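Local coordinates for toxin coregulated pilin (Vibrio cholerae, PDB 3HRV), which forms the major subunit of the toxin-coregulated pilus, a type IV pilus essential for bacterial aggregation and colonization of the host small intestine, at residues M26-Q31 with S73-K78; N34-A39 with F101-G106; K114-S119 with V187-S192. All coordinates share one frame; numbering follows the deposited sequence.

The three contacts sample a type IV pilin domain from its core to its surface. Contacts 2 and 3 lie in the core: each sets a helix on the antiparallel sheet, and since strands 100-108 and 185-191 are neighbours in it, joined by backbone bonds such as Ile103 N to Phe189 O, the two contacts use adjacent strands of the same sheet. Contact 1 is a surface contact held by charge, a single salt bridge instead of interlocked hydrocarbon. Helix 24-44 serves both contact 1 and contact 2, presenting a lysine to the short helix 74-77 and a valine and a glutamine to the sheet. Contact 3 meets contact 1 where Ala29 CB packs on Leu116 CD1.

Contact 1: residues M26-Q31 with S73-K78; sequences MTKAAQ and SADEAK
Asp75 OD2 receives the ammonium group of Lys28 at 2.7 Å from NZ, a hydrogen-bonded salt bridge that is the one close meeting of 26-31 with 73-78. The nitrogen comes to the syn side of that oxygen and lies 17° out of the carboxylate plane. Asp75 OD1 stands 3.8 Å from Lys28 NZ, so the carboxylate is held through one oxygen and not as a fork. The two side chains cross at about a right angle, and the lysine chain has to be led there: CG starts anti to the backbone N (chi1 160°), and bends at chi3 and chi4 bring the amine to the acid. Pro80 touches the lysine from the loop that follows 73-78.

In the type IV pilin fold the C-terminal half of the long N-terminal helix packs against the globular domain, and here that half, 24-44, is tied at the surface to the short helix 74-77. That helix is itself begun by a capping box. Ser73, at the N-cap, accepts from Glu76 N through OG at 3.0 Å, and Ser73 N returns a bond to Glu76 OE2, also at 3.0 Å. The return bond is fairly straight, 163° at the hydrogen, yet the donor sits well above the carboxylate plane of Glu76. The reciprocal pair ties the first turn to the residue before it, and the backbone bonds from Ala77 N to Ser73 O and to Ala74 O are both weak, so the box probably contributes much of what holds this turn. Glu76 also touches Asn32 and Ser35 of helix 24-44, one turn and more beyond Lys28, and Asn32 ND2 is hydrogen-bonded to Lys78 O.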
ATOM      1  N   MET A  26     -14.776   2.584   1.956  1.00 22.60           N
ATOM      2  CA  MET A  26     -14.076   2.025   0.805  1.00 22.31           C
ATOM      3  C   MET A  26     -13.955   3.048  -0.315  1.00 22.90           C
ATOM      4  O   MET A  26     -12.932   3.121  -0.995  1.00 21.53           O
ATOM      5  CB  MET A  26     -14.800   0.777   0.293  1.00 23.15           C
ATOM      6  CG  MET A  26     -14.568  -0.456   1.144  1.00 22.54           C
ATOM      7  SD  MET A  26     -12.834  -0.985   1.169  1.00 21.79           S
ATOM      8  CE  MET A  26     -12.849  -2.044   2.603  1.00 22.00           C
ATOM      9  N   THR A  27     -15.004   3.841  -0.506  1.00 23.10           N
ATOM     10  CA  THR A  27     -14.999   4.869  -1.538  1.00 24.64           C
ATOM     11  C   THR A  27     -13.945   5.919  -1.201  1.00 24.04           C
ATOM     12  O   THR A  27     -13.199   6.369  -2.072  1.00 24.71           O
ATOM     13  CB  THR A  27     -16.536   5.511  -1.589  0.65 24.06           C
ATOM     14  OG1 THR A  27     -16.785   6.159  -0.334  0.65 27.31           O
ATOM     15  CG2 THR A  27     -17.606   4.455  -1.831  0.65 23.47           C
ATOM     16  N   LYS A  28     -13.885   6.304   0.070  1.00 23.21           N
ATOM     17  CA  LYS A  28     -12.915   7.296   0.518  1.00 22.99           C
ATOM     18  C   LYS A  28     -11.496   6.740   0.440  1.00 22.54           C
ATOM     19  O   LYS A  28     -10.564   7.445   0.058  1.00 21.01           O
ATOM     20  CB  LYS A  28     -13.216   7.727   1.955  1.00 25.01           C
ATOM     21  CG  LYS A  28     -12.039   8.363   2.680  1.00 29.93           C
ATOM     22  CD  LYS A  28     -12.521   9.300   3.780  0.50 32.19           C
ATOM     23  CE  LYS A  28     -13.936   9.796   3.512  0.50 34.23           C
ATOM     24  NZ  LYS A  28     -14.155  11.184   4.004  1.00 37.90           N
ATOM     25  N   ALA A  29     -11.379   5.380   0.793  1.00 21.44           N
ATOM     26  CA  ALA A  29     -10.030   4.834   0.778  1.00 22.34           C
ATOM     27  C   ALA A  29      -9.505   4.778  -0.651  1.00 22.21           C
ATOM     28  O   ALA A  29      -8.363   5.156  -0.921  1.00 22.54           O
ATOM     29  CB  ALA A  29     -10.024   3.445   1.390  1.00 23.36           C
ATOM     30  N   ALA A  30     -10.307   4.548  -1.612  1.00 21.86           N
ATOM     31  CA  ALA A  30      -9.891   4.544  -3.009  1.00 23.15           C
ATOM     32  C   ALA A  30      -9.506   5.946  -3.474  1.00 23.57           C
ATOM     33  O   ALA A  30      -8.492   6.131  -4.151  1.00 23.55           O
ATOM     34  CB  ALA A  30     -11.008   3.987  -3.884  1.00 24.19           C
ATOM     35  N   GLN A  31     -10.313   6.935  -3.105  1.00 22.70           N
ATOM     36  CA  GLN A  31     -10.042   8.312  -3.491  1.00 23.12           C
ATOM     37  C   GLN A  31      -8.764   8.811  -2.825  1.00 22.26           C
ATOM     38  O   GLN A  31      -7.930   9.455  -3.461  1.00 22.93           O
ATOM     39  CB  GLN A  31     -11.209   9.214  -3.092  1.00 25.27           C
ATOM     40  CG  GLN A  31     -12.518   8.883  -3.779  0.50 26.72           C
ATOM     41  CD  GLN A  31     -13.682   9.661  -3.199  0.50 27.42           C
ATOM     42  OE1 GLN A  31     -13.506  10.479  -2.296  0.50 29.57           O
ATOM     43  NE2 GLN A  31     -14.880   9.409  -3.713  0.50 28.65           N
ATOM     44  N   SER A  73      -5.529  17.055   0.509  1.00 23.03           N
ATOM     45  CA  SER A  73      -6.286  17.590   1.638  1.00 24.63           C
ATOM     46  C   SER A  73      -6.034  16.731   2.870  1.00 24.06           C
ATOM     47  O   SER A  73      -5.604  15.587   2.755  1.00 24.60           O
ATOM     48  CB  SER A  73      -7.782  17.603   1.319  1.00 27.10           C
ATOM     49  OG  SER A  73      -8.342  16.313   1.474  1.00 29.07           O
ATOM     50  N   ALA A  74      -6.470  17.301   4.046  1.00 25.88           N
ATOM     51  CA  ALA A  74      -6.356  16.579   5.309  1.00 25.16           C
ATOM     52  C   ALA A  74      -7.150  15.282   5.247  1.00 24.31           C
ATOM     53  O   ALA A  74      -6.684  14.229   5.687  1.00 26.09           O
ATOM     54  CB  ALA A  74      -6.863  17.448   6.455  1.00 26.74           C
ATOM     55  N   ASP A  75      -8.343  15.364   4.689  1.00 26.43           N
ATOM     56  CA  ASP A  75      -9.212  14.198   4.573  1.00 24.45           C
ATOM     57  C   ASP A  75      -8.580  13.132   3.686  1.00 25.51           C
ATOM     58  O   ASP A  75      -8.717  11.938   3.949  1.00 23.36           O
ATOM     59  CB  ASP A  75     -10.572  14.608   4.002  1.00 23.52           C
ATOM     60  CG  ASP A  75     -11.704  13.741   4.516  1.00 23.22           C
ATOM     61  OD1 ASP A  75     -11.757  13.492   5.739  1.00 34.23           O
ATOM     62  OD2 ASP A  75     -12.540  13.306   3.696  1.00 35.70           O
ATOM     63  N   GLU A  76      -7.874  13.560   2.645  1.00 22.29           N
ATOM     64  CA  GLU A  76      -7.243  12.638   1.703  1.00 23.50           C
ATOM     65  C   GLU A  76      -6.068  11.811   2.226  1.00 22.99           C
ATOM     66  O   GLU A  76      -5.730  10.783   1.640  1.00 24.60           O
ATOM     67  CB  GLU A  76      -6.815  13.407   0.448  1.00 25.45           C
ATOM     68  CG  GLU A  76      -7.990  13.841  -0.414  1.00 27.47           C
ATOM     69  CD  GLU A  76      -7.600  14.770  -1.552  1.00 29.26           C
ATOM     70  OE1 GLU A  76      -8.479  15.080  -2.385  1.00 31.19           O
ATOM     71  OE2 GLU A  76      -6.429  15.197  -1.618  1.00 27.30           O
ATOM     72  N   ALA A  77      -5.448  12.242   3.319  1.00 20.71           N
ATOM     73  CA  ALA A  77      -4.316  11.508   3.881  1.00 20.51           C
ATOM     74  C   ALA A  77      -4.773  10.504   4.934  1.00 20.47           C
ATOM     75  O   ALA A  77      -3.999   9.663   5.394  1.00 20.44           O
ATOM     76  CB  ALA A  77      -3.325  12.481   4.495  1.00 21.78           C
ATOM     77  N   LYS A  78      -6.042  10.595   5.309  1.00 20.66           N
ATOM     78  CA  LYS A  78      -6.594   9.721   6.331  1.00 21.08           C
ATOM     79  C   LYS A  78      -6.946   8.304   5.910  1.00 20.12           C
ATOM     80  O   LYS A  78      -7.358   8.042   4.778  1.00 20.59           O
ATOM     81  CB  LYS A  78      -7.840  10.363   6.944  1.00 22.37           C
ATOM     82  CG  LYS A  78      -7.567  11.633   7.723  1.00 23.55           C
ATOM     83  CD  LYS A  78      -8.081  11.522   9.150  0.50 25.38           C
ATOM     84  CE  LYS A  78      -8.249  12.892   9.783  0.50 26.33           C
ATOM     85  NZ  LYS A  78      -9.642  13.397   9.650  0.50 27.16           N
TER

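Contact 2: residues N34-A39 with F101-G106; sequences NSVQIA and FAITVG
Ile103 pushes its CD1 methyl against Val36 and the adjoining backbone of helix 24-44, coming within 3.5 Å of Val36 CG1. This is the helix-on-sheet packing of the type IV pilin fold, in which the C-terminal half of the N-terminal helix lies over one face of an antiparallel sheet. The axes of 34-39 and 101-106 run nearly antiparallel, at 159°, and pass 9.6 Å apart. Val36 and Ile103 meet at a slant: CG1 of the valine, anti to its own N (chi1 173°), touches both CG1 and CD1 of the isoleucine. The same CD1 reaches on to the next residue, 3.7 Å from Gln37 N and 3.8 Å from Gln37 CB, so one methyl packs on two successive helix positions.

Phe101, two residues earlier on the strand, supplies the second point of support. Its ring tip, CZ, stands 3.9 Å from Gln37 CA and 4.0 Å from Gln37 CB, with the carbonyl oxygen of Gln37 approaching the ring obliquely. Gln37 thus gives its backbone and its CB to Ile103 and Phe101. The ring also touches Met40 and Thr41 further along the helix and meets the ring of Tyr50, while Ile88 of strand 87-93 lies against Val36.

The polar end of Gln37 leads away from the strand residues because the chain bends at chi2 (93°). Its OE1 is hydrogen-bonded to Asn191 ND2 of strand 185-191, linking the helix to a second strand of the sheet. The other branch, Gln37 NE2, turns back along the helix and donates to Asn34 OD1 at 3.1 Å, tilted out of that oxygen's carbonyl plane.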
ATOM      1  N   ASN A  34      -5.567   7.236  -4.235  1.00 16.78           N
ATOM      2  CA  ASN A  34      -5.268   7.813  -5.540  1.00 18.69           C
ATOM      3  C   ASN A  34      -4.614   9.182  -5.387  1.00 17.97           C
ATOM      4  O   ASN A  34      -3.574   9.457  -5.987  1.00 17.17           O
ATOM      5  CB  ASN A  34      -6.544   7.949  -6.372  1.00 21.63           C
ATOM      6  CG  ASN A  34      -6.280   7.831  -7.859  1.00 27.00           C
ATOM      7  OD1 ASN A  34      -5.198   7.415  -8.275  1.00 28.46           O
ATOM      8  ND2 ASN A  34      -7.265   8.203  -8.669  1.00 30.06           N
ATOM      9  N   SER A  35      -5.227  10.037  -4.575  1.00 16.92           N
ATOM     10  CA  SER A  35      -4.713  11.382  -4.349  1.00 17.62           C
ATOM     11  C   SER A  35      -3.295  11.362  -3.792  1.00 17.00           C
ATOM     12  O   SER A  35      -2.432  12.122  -4.229  1.00 16.44           O
ATOM     13  CB  SER A  35      -5.629  12.138  -3.383  0.65 18.06           C
ATOM     14  OG  SER A  35      -6.916  12.330  -3.942  0.65 19.95           O
ATOM     15  N   VAL A  36      -3.057  10.480  -2.828  1.00 16.86           N
ATOM     16  CA  VAL A  36      -1.747  10.379  -2.204  1.00 14.47           C
ATOM     17  C   VAL A  36      -0.671   9.827  -3.141  1.00 14.02           C
ATOM     18  O   VAL A  36       0.424  10.381  -3.214  1.00 14.45           O
ATOM     19  CB  VAL A  36      -1.822   9.513  -0.920  1.00 14.51           C
ATOM     20  CG1 VAL A  36      -0.423   9.260  -0.363  1.00 14.92           C
ATOM     21  CG2 VAL A  36      -2.682  10.220   0.122  1.00 17.88           C
ATOM     22  N   GLN A  37      -0.980   8.761  -3.873  1.00 14.21           N
ATOM     23  CA  GLN A  37       0.029   8.195  -4.767  1.00 14.22           C
ATOM     24  C   GLN A  37       0.368   9.165  -5.900  1.00 15.59           C
ATOM     25  O   GLN A  37       1.518   9.251  -6.321  1.00 15.29           O
ATOM     26  CB  GLN A  37      -0.429   6.834  -5.314  1.00 16.49           C
ATOM     27  CG  GLN A  37      -1.644   6.877  -6.216  1.00 22.78           C
ATOM     28  CD  GLN A  37      -1.267   6.976  -7.682  1.00 28.77           C
ATOM     29  OE1 GLN A  37      -0.198   6.524  -8.090  1.00 30.04           O
ATOM     30  NE2 GLN A  37      -2.146   7.576  -8.480  1.00 30.46           N
ATOM     31  N   ILE A  38      -0.622   9.915  -6.374  1.00 15.71           N
ATOM     32  CA  ILE A  38      -0.386  10.890  -7.435  1.00 16.30           C
ATOM     33  C   ILE A  38       0.524  11.997  -6.901  1.00 15.62           C
ATOM     34  O   ILE A  38       1.470  12.419  -7.568  1.00 15.37           O
ATOM     35  CB  ILE A  38      -1.717  11.507  -7.931  1.00 18.07           C
ATOM     36  CG1 ILE A  38      -2.512  10.457  -8.710  1.00 19.60           C
ATOM     37  CG2 ILE A  38      -1.441  12.733  -8.795  1.00 20.26           C
ATOM     38  CD1 ILE A  38      -3.883  10.929  -9.157  1.00 22.63           C
ATOM     39  N   ALA A  39       0.244  12.466  -5.690  1.00 14.74           N
ATOM     40  CA  ALA A  39       1.062  13.512  -5.093  1.00 14.13           C
ATOM     41  C   ALA A  39       2.503  13.027  -4.931  1.00 14.74           C
ATOM     42  O   ALA A  39       3.450  13.775  -5.176  1.00 13.56           O
ATOM     43  CB  ALA A  39       0.490  13.922  -3.738  1.00 15.43           C
ATOM     44  N   PHE A 101       7.844   3.813  -3.201  1.00 15.59           N
ATOM     45  CA  PHE A 101       7.135   4.176  -1.982  1.00 14.99           C
ATOM     46  C   PHE A 101       5.902   3.305  -1.851  1.00 14.54           C
ATOM     47  O   PHE A 101       5.408   2.764  -2.833  1.00 14.21           O
ATOM     48  CB  PHE A 101       6.720   5.656  -2.006  1.00 14.81           C
ATOM     49  CG  PHE A 101       5.620   5.965  -2.983  1.00 16.04           C
ATOM     50  CD1 PHE A 101       4.288   5.946  -2.578  1.00 17.43           C
ATOM     51  CD2 PHE A 101       5.912   6.249  -4.314  1.00 14.40           C
ATOM     52  CE1 PHE A 101       3.264   6.204  -3.485  1.00 16.95           C
ATOM     53  CE2 PHE A 101       4.896   6.510  -5.232  1.00 16.16           C
ATOM     54  CZ  PHE A 101       3.569   6.487  -4.817  1.00 16.46           C
ATOM     55  N   ALA A 102       5.413   3.167  -0.626  1.00 15.54           N
ATOM     56  CA  ALA A 102       4.222   2.369  -0.382  1.00 15.26           C
ATOM     57  C   ALA A 102       3.329   3.086   0.621  1.00 14.88           C
ATOM     58  O   ALA A 102       3.802   3.604   1.634  1.00 16.08           O
ATOM     59  CB  ALA A 102       4.604   0.990   0.149  1.00 17.12           C
ATOM     60  N   ILE A 103       2.039   3.131   0.316  1.00 14.71           N
ATOM     61  CA  ILE A 103       1.072   3.756   1.203  1.00 14.23           C
ATOM     62  C   ILE A 103       0.493   2.614   2.022  1.00 14.82           C
ATOM     63  O   ILE A 103      -0.025   1.639   1.469  1.00 15.79           O
ATOM     64  CB  ILE A 103      -0.048   4.444   0.412  1.00 13.75           C
ATOM     65  CG1 ILE A 103       0.563   5.425  -0.589  1.00 14.87           C
ATOM     66  CG2 ILE A 103      -0.986   5.178   1.369  1.00 13.95           C
ATOM     67  CD1 ILE A 103      -0.412   5.944  -1.608  1.00 14.65           C
ATOM     68  N   THR A 104       0.588   2.728   3.340  1.00 14.92           N
ATOM     69  CA  THR A 104       0.091   1.674   4.204  1.00 15.72           C
ATOM     70  C   THR A 104      -1.273   1.976   4.811  1.00 15.77           C
ATOM     71  O   THR A 104      -1.492   3.038   5.391  1.00 16.76           O
ATOM     72  CB  THR A 104       1.100   1.363   5.329  1.00 16.13           C
ATOM     73  OG1 THR A 104       1.374   2.551   6.082  1.00 18.37           O
ATOM     74  CG2 THR A 104       2.406   0.842   4.731  1.00 17.27           C
ATOM     75  N   VAL A 105      -2.183   1.021   4.653  1.00 14.78           N
ATOM     76  CA  VAL A 105      -3.538   1.127   5.171  1.00 15.34           C
ATOM     77  C   VAL A 105      -3.704  -0.016   6.160  1.00 15.20           C
ATOM     78  O   VAL A 105      -3.884  -1.172   5.761  1.00 15.11           O
ATOM     79  CB  VAL A 105      -4.579   0.976   4.040  1.00 14.40           C
ATOM     80  CG1 VAL A 105      -5.979   1.256   4.572  1.00 15.73           C
ATOM     81  CG2 VAL A 105      -4.243   1.931   2.895  1.00 16.47           C
ATOM     82  N   GLY A 106      -3.631   0.315   7.447  1.00 15.86           N
ATOM     83  CA  GLY A 106      -3.751  -0.696   8.484  1.00 18.11           C
ATOM     84  C   GLY A 106      -5.076  -0.712   9.221  1.00 18.27           C
ATOM     85  O   GLY A 106      -6.007   0.014   8.871  1.00 16.63           O
TER

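Contact 3: residues K114-S119 with V187-S192; sequences KTLVTS and VAFGNS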
ATOM      1  N   LYS A 114      -9.779  -7.780   1.974  1.00 16.42           N
ATOM      2  CA  LYS A 114     -10.138  -8.385   0.691  1.00 17.06           C
ATOM      3  C   LYS A 114     -10.795  -7.367  -0.231  1.00 16.68           C
ATOM      4  O   LYS A 114     -10.449  -7.254  -1.407  1.00 17.39           O
ATOM      5  CB  LYS A 114     -11.105  -9.556   0.887  1.00 18.45           C
ATOM      6  CG  LYS A 114     -10.526 -10.764   1.608  1.00 18.47           C
ATOM      7  CD  LYS A 114     -11.534 -11.910   1.608  1.00 18.85           C
ATOM      8  CE  LYS A 114     -11.012 -13.124   2.355  1.00 20.58           C
ATOM      9  NZ  LYS A 114     -11.939 -14.286   2.222  1.00 22.54           N
ATOM     10  N   THR A 115     -11.747  -6.623   0.315  1.00 15.74           N
ATOM     11  CA  THR A 115     -12.472  -5.634  -0.462  1.00 16.90           C
ATOM     12  C   THR A 115     -11.587  -4.490  -0.939  1.00 17.32           C
ATOM     13  O   THR A 115     -11.667  -4.077  -2.096  1.00 16.71           O
ATOM     14  CB  THR A 115     -13.638  -5.073   0.360  1.00 15.63           C
ATOM     15  OG1 THR A 115     -14.525  -6.145   0.706  1.00 19.38           O
ATOM     16  CG2 THR A 115     -14.403  -4.027  -0.436  1.00 16.66           C
ATOM     17  N   LEU A 116     -10.740  -3.981  -0.054  1.00 15.90           N
ATOM     18  CA  LEU A 116      -9.864  -2.877  -0.417  1.00 16.23           C
ATOM     19  C   LEU A 116      -8.852  -3.280  -1.486  1.00 17.33           C
ATOM     20  O   LEU A 116      -8.672  -2.579  -2.480  1.00 16.90           O
ATOM     21  CB  LEU A 116      -9.130  -2.355   0.820  1.00 17.00           C
ATOM     22  CG  LEU A 116      -8.224  -1.149   0.557  1.00 17.95           C
ATOM     23  CD1 LEU A 116      -9.069   0.029   0.091  1.00 17.71           C
ATOM     24  CD2 LEU A 116      -7.469  -0.792   1.820  1.00 19.49           C
ATOM     25  N   VAL A 117      -8.187  -4.409  -1.280  1.00 16.37           N
ATOM     26  CA  VAL A 117      -7.200  -4.874  -2.245  1.00 17.85           C
ATOM     27  C   VAL A 117      -7.794  -5.039  -3.639  1.00 17.48           C
ATOM     28  O   VAL A 117      -7.189  -4.630  -4.631  1.00 18.64           O
ATOM     29  CB  VAL A 117      -6.583  -6.218  -1.802  1.00 16.91           C
ATOM     30  CG1 VAL A 117      -5.729  -6.801  -2.922  1.00 18.36           C
ATOM     31  CG2 VAL A 117      -5.737  -6.011  -0.561  1.00 18.39           C
ATOM     32  N   THR A 118      -8.982  -5.627  -3.720  1.00 19.30           N
ATOM     33  CA  THR A 118      -9.601  -5.851  -5.021  1.00 20.98           C
ATOM     34  C   THR A 118     -10.286  -4.624  -5.613  1.00 21.63           C
ATOM     35  O   THR A 118     -10.616  -4.610  -6.798  1.00 24.20           O
ATOM     36  CB  THR A 118     -10.610  -7.023  -4.965  1.00 22.77           C
ATOM     37  OG1 THR A 118     -11.637  -6.730  -4.014  1.00 22.59           O
ATOM     38  CG2 THR A 118      -9.908  -8.310  -4.553  1.00 23.78           C
ATOM     39  N   SER A 119     -10.489  -3.592  -4.803  1.00 20.97           N
ATOM     40  CA  SER A 119     -11.138  -2.385  -5.299  1.00 23.19           C
ATOM     41  C   SER A 119     -10.150  -1.315  -5.760  1.00 24.88           C
ATOM     42  O   SER A 119     -10.481  -0.493  -6.614  1.00 25.94           O
ATOM     43  CB  SER A 119     -12.067  -1.802  -4.230  1.00 26.30           C
ATOM     44  OG  SER A 119     -12.359  -0.443  -4.490  1.00 31.69           O
ATOM     45  N   VAL A 187      -2.187  -3.212   4.523  1.00 15.79           N
ATOM     46  CA  VAL A 187      -1.845  -3.438   3.132  1.00 16.56           C
ATOM     47  C   VAL A 187      -0.983  -2.286   2.650  1.00 16.44           C
ATOM     48  O   VAL A 187      -1.309  -1.116   2.856  1.00 15.57           O
ATOM     49  CB  VAL A 187      -3.097  -3.536   2.241  1.00 16.77           C
ATOM     50  CG1 VAL A 187      -2.684  -3.797   0.798  1.00 16.08           C
ATOM     51  CG2 VAL A 187      -4.004  -4.652   2.742  1.00 17.02           C
ATOM     52  N   ALA A 188       0.138  -2.628   2.030  1.00 14.68           N
ATOM     53  CA  ALA A 188       1.048  -1.628   1.501  1.00 15.81           C
ATOM     54  C   ALA A 188       0.842  -1.567  -0.005  1.00 15.66           C
ATOM     55  O   ALA A 188       1.060  -2.555  -0.708  1.00 16.79           O
ATOM     56  CB  ALA A 188       2.488  -2.011   1.819  1.00 16.76           C
ATOM     57  N   PHE A 189       0.390  -0.415  -0.492  1.00 15.10           N
ATOM     58  CA  PHE A 189       0.165  -0.213  -1.915  1.00 14.55           C
ATOM     59  C   PHE A 189       1.347   0.596  -2.417  1.00 14.64           C
ATOM     60  O   PHE A 189       1.531   1.752  -2.031  1.00 16.57           O
ATOM     61  CB  PHE A 189      -1.148   0.540  -2.143  1.00 14.08           C
ATOM     62  CG  PHE A 189      -2.364  -0.225  -1.700  1.00 16.43           C
ATOM     63  CD1 PHE A 189      -2.885  -0.055  -0.419  1.00 16.60           C
ATOM     64  CD2 PHE A 189      -2.973  -1.137  -2.555  1.00 17.26           C
ATOM     65  CE1 PHE A 189      -3.999  -0.783   0.003  1.00 18.57           C
ATOM     66  CE2 PHE A 189      -4.086  -1.872  -2.146  1.00 19.80           C
ATOM     67  CZ  PHE A 189      -4.599  -1.693  -0.863  1.00 17.93           C
ATOM     68  N   GLY A 190       2.163  -0.016  -3.265  1.00 14.50           N
ATOM     69  CA  GLY A 190       3.341   0.682  -3.735  1.00 15.95           C
ATOM     70  C   GLY A 190       3.399   1.065  -5.193  1.00 14.32           C
ATOM     71  O   GLY A 190       2.755   0.457  -6.053  1.00 14.90           O
ATOM     72  N   ASN A 191       4.183   2.101  -5.456  1.00 14.11           N
ATOM     73  CA  ASN A 191       4.394   2.585  -6.808  1.00 15.54           C
ATOM     74  C   ASN A 191       5.815   3.136  -6.865  1.00 16.01           C
ATOM     75  O   ASN A 191       6.495   3.234  -5.839  1.00 15.88           O
ATOM     76  CB  ASN A 191       3.387   3.680  -7.161  1.00 17.33           C
ATOM     77  CG  ASN A 191       3.091   3.730  -8.645  1.00 18.95           C
ATOM     78  OD1 ASN A 191       3.844   3.191  -9.454  1.00 18.55           O
ATOM     79  ND2 ASN A 191       1.993   4.381  -9.012  1.00 21.13           N
ATOM     80  N   SER A 192       6.256   3.496  -8.064  1.00 16.92           N
ATOM     81  CA  SER A 192       7.598   4.021  -8.272  1.00 17.87           C
ATOM     82  C   SER A 192       7.581   4.987  -9.450  1.00 18.31           C
ATOM     83  O   SER A 192       8.128   6.097  -9.307  1.00 19.72           O
ATOM     84  CB  SER A 192       8.562   2.864  -8.547  1.00 19.38           C
ATOM     85  OG  SER A 192       9.886   3.318  -8.769  1.00 19.34           O
ATOM     86  OXT SER A 192       7.031   4.608 -10.504  1.00 20.29           O
TER
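Helix 110-120, which follows strand 100-108 in the chain, packs through Leu116 and Val117 on strand 185-191, where Val187 and Phe189 point toward it. The axes of 114-119 and 187-191 run almost parallel, 8° apart in direction, and approach to 10.4 Å. Leu116 and Phe189 meet at a slant, at the CE1-CZ end of the ring, with Leu116 CD2 3.9 Å from Phe189 CE1 and Leu116 CG 3.9 Å from Phe189 CZ; CG set anti to the leucine N (chi1 -178°) carries the branch toward the sheet. Val117 works on the other strand residue: its CG2 methyl lies 4.0 Å from Val187 CG2 and equally close to Val187 CG1. The backbone of Val117 comes to the ring edge, CA near the ring plane and 4.3 Å from Phe189 CE2.

Within this antiparallel sheet of the pilin domain, Val187 also packs on Phe189, its CG1 3.2 Å above one face of the ring, offset toward the rim. The ring further meets Phe124 and touches Leu33 of helix 24-44, and Leu116 in turn touches Met26 and Ala29 of that helix.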